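Local coordinates for protein putative arsenate reductase (Streptococcus mutans UA159, PDB 3FZ4) that probably reduces arsenate to arsenite, or carries out a related thiol-based redox reaction, at residues N47-S52 and D82-L87. The protein carries 1 engineered substitution. Numbering follows the deposited sequence. Where two conformers were deposited one is given.
With EDO (1,2-ethanediol), chain C.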
loop_
_atom_site.group_PDB
_atom_site.type_symbol
_atom_site.label_atom_id
_atom_site.label_comp_id
_atom_site.label_asym_id
_atom_site.label_seq_id
_atom_site.Cartn_x
_atom_site.Cartn_y
_atom_site.Cartn_z
ATOM N N ASN A 47 3.629 -11.293 3.509
ATOM C CA ASN A 47 3.843 -11.129 4.936
ATOM C C ASN A 47 2.848 -10.135 5.537
ATOM O O ASN A 47 2.309 -10.380 6.598
ATOM C CB ASN A 47 5.269 -10.704 5.234
ATOM C CG ASN A 47 5.649 -10.944 6.674
ATOM O OD1 ASN A 47 5.707 -12.087 7.130
ATOM N ND2 ASN A 47 5.916 -9.867 7.397
ATOM N N TRP A 48 2.569 -9.031 4.835
ATOM C CA TRP A 48 1.584 -8.092 5.315
ATOM C C TRP A 48 0.217 -8.753 5.370
ATOM O O TRP A 48 -0.532 -8.551 6.340
ATOM C CB TRP A 48 1.506 -6.892 4.379
ATOM C CG TRP A 48 2.776 -6.115 4.201
ATOM C CD1 TRP A 48 3.881 -6.120 5.008
ATOM C CD2 TRP A 48 3.063 -5.228 3.128
ATOM N NE1 TRP A 48 4.835 -5.268 4.505
ATOM C CE2 TRP A 48 4.347 -4.685 3.360
ATOM C CE3 TRP A 48 2.331 -4.786 2.008
ATOM C CZ2 TRP A 48 4.934 -3.761 2.477
ATOM C CZ3 TRP A 48 2.924 -3.873 1.138
ATOM C CH2 TRP A 48 4.206 -3.372 1.383
ATOM N N LEU A 49 -0.154 -9.486 4.330
ATOM C CA LEU A 49 -1.490 -10.076 4.303
ATOM C C LEU A 49 -1.686 -11.055 5.431
ATOM O O LEU A 49 -2.801 -11.154 5.974
ATOM C CB LEU A 49 -1.753 -10.792 2.984
ATOM C CG LEU A 49 -1.649 -9.974 1.690
ATOM C CD1 LEU A 49 -2.047 -10.841 0.515
ATOM C CD2 LEU A 49 -2.524 -8.731 1.736
ATOM N N GLU A 50 -0.622 -11.800 5.735
ATOM C CA GLU A 50 -0.691 -12.824 6.768
ATOM C C GLU A 50 -0.672 -12.272 8.185
ATOM O O GLU A 50 -1.383 -12.795 9.060
ATOM C CB GLU A 50 0.444 -13.832 6.587
ATOM C CG GLU A 50 0.365 -14.676 5.304
ATOM C CD GLU A 50 -0.655 -15.830 5.348
ATOM O OE1 GLU A 50 -1.274 -16.094 6.406
ATOM O OE2 GLU A 50 -0.839 -16.500 4.308
ATOM N N ASN A 51 0.094 -11.212 8.408
ATOM C CA ASN A 51 0.451 -10.804 9.775
ATOM C C ASN A 51 -0.061 -9.477 10.242
ATOM O O ASN A 51 -0.006 -9.184 11.428
ATOM C CB ASN A 51 1.961 -10.867 9.952
ATOM C CG ASN A 51 2.490 -12.278 9.787
ATOM O OD1 ASN A 51 2.085 -13.188 10.507
ATOM N ND2 ASN A 51 3.334 -12.482 8.786
ATOM N N SER A 52 -0.567 -8.662 9.332
ATOM C CA SER A 52 -1.060 -7.341 9.726
ATOM C C SER A 52 -2.363 -7.343 10.519
ATOM O O SER A 52 -2.682 -6.365 11.202
ATOM C CB SER A 52 -1.239 -6.462 8.496
ATOM O OG SER A 52 -2.302 -6.913 7.695
ATOM N N ASP A 82 -1.571 -16.343 -0.977
ATOM C CA ASP A 82 -0.518 -16.433 -2.010
ATOM C C ASP A 82 -1.008 -15.874 -3.355
ATOM O O ASP A 82 -0.289 -15.129 -4.017
ATOM C CB ASP A 82 -0.040 -17.883 -2.163
ATOM C CG ASP A 82 0.988 -18.053 -3.280
ATOM O OD1 ASP A 82 2.120 -17.575 -3.109
ATOM O OD2 ASP A 82 0.644 -18.653 -4.324
ATOM N N GLU A 83 -2.232 -16.242 -3.755
ATOM C CA GLU A 83 -2.825 -15.761 -5.005
ATOM C C GLU A 83 -2.965 -14.229 -4.946
ATOM O O GLU A 83 -2.622 -13.538 -5.907
ATOM C CB GLU A 83 -4.194 -16.429 -5.218
ATOM C CG GLU A 83 -4.059 -17.916 -5.573
ATOM C CD GLU A 83 -5.368 -18.715 -5.474
ATOM O OE1 GLU A 83 -6.427 -18.174 -5.077
ATOM O OE2 GLU A 83 -5.336 -19.926 -5.817
ATOM N N ALA A 84 -3.475 -13.703 -3.830
ATOM C CA ALA A 84 -3.693 -12.259 -3.693
ATOM C C ALA A 84 -2.349 -11.524 -3.722
ATOM O O ALA A 84 -2.221 -10.483 -4.377
ATOM C CB ALA A 84 -4.416 -11.981 -2.431
ATOM N N ALA A 85 -1.338 -12.056 -3.024
ATOM C CA ALA A 85 -0.031 -11.387 -3.005
ATOM C C ALA A 85 0.581 -11.332 -4.405
ATOM O O ALA A 85 1.181 -10.327 -4.775
ATOM C CB ALA A 85 0.913 -12.103 -2.067
ATOM N N ASN A 86 0.418 -12.414 -5.177
ATOM C CA ASN A 86 0.913 -12.488 -6.553
ATOM C C ASN A 86 0.230 -11.457 -7.452
ATOM O O ASN A 86 0.859 -10.777 -8.270
ATOM C CB ASN A 86 0.630 -13.894 -7.097
ATOM C CG ASN A 86 0.993 -14.036 -8.564
ATOM O OD1 ASN A 86 2.162 -13.910 -8.924
ATOM N ND2 ASN A 86 0.002 -14.324 -9.410
ATOM N N LEU A 87 -1.084 -11.381 -7.294
ATOM C CA LEU A 87 -1.902 -10.441 -8.035
ATOM C C LEU A 87 -1.460 -9.003 -7.756
ATOM O O LEU A 87 -1.172 -8.218 -8.662
ATOM C CB LEU A 87 -3.363 -10.614 -7.634
ATOM C CG LEU A 87 -4.383 -9.862 -8.472
ATOM C CD1 LEU A 87 -4.188 -10.198 -9.949
ATOM C CD2 LEU A 87 -5.761 -10.275 -8.038
HETATM C C1 EDO C . 1.506 -10.719 13.409
HETATM O O1 EDO C . 0.128 -10.686 13.628
HETATM C C2 EDO C . 2.069 -12.126 13.310
HETATM O O2 EDO C . 3.451 -11.967 13.587
#
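In the helical insertion between strands 30-34 and 99-102 of this ArsC-family fold, helices 42-51 and 81-90 pack together, and where residues 47-52 meet 82-87, Leu49 alone reaches Ala84 and Ala85. Leu49 has CD1 anti to its CA (chi2 -176°), which stretches the side chain and carries this methyl across to the other helix. CD1 lies 3.9 Å from Ala84 CB and 4.1 Å from Ala85 CB, and it also meets the backbone, 3.8 Å from Ala85 N. Small methyl side chains suit this face because they let one leucine methyl, CD1, come down to the backbone; the side-chain contact is van der Waals packing between methyl groups, and it is buried. Leu81 of the same helix extends the contact by packing on Leu49 and Glu50; Phe59 also packs on Leu49, while Leu56 touches Ala84. The neighbouring Trp48 turns instead to strands 99-102 and 105-109, so helix 42-51 bridges the sheet and helix 81-90. Beyond Leu49, Ser52 OG donates to Trp48 O at 2.8 Å, and that oxygen also accepts from Ser52 N on the opposite face of its plane. Such a pair of helices, inserted between two strands of a thioredoxin-like fold, is as in ArsC proteins.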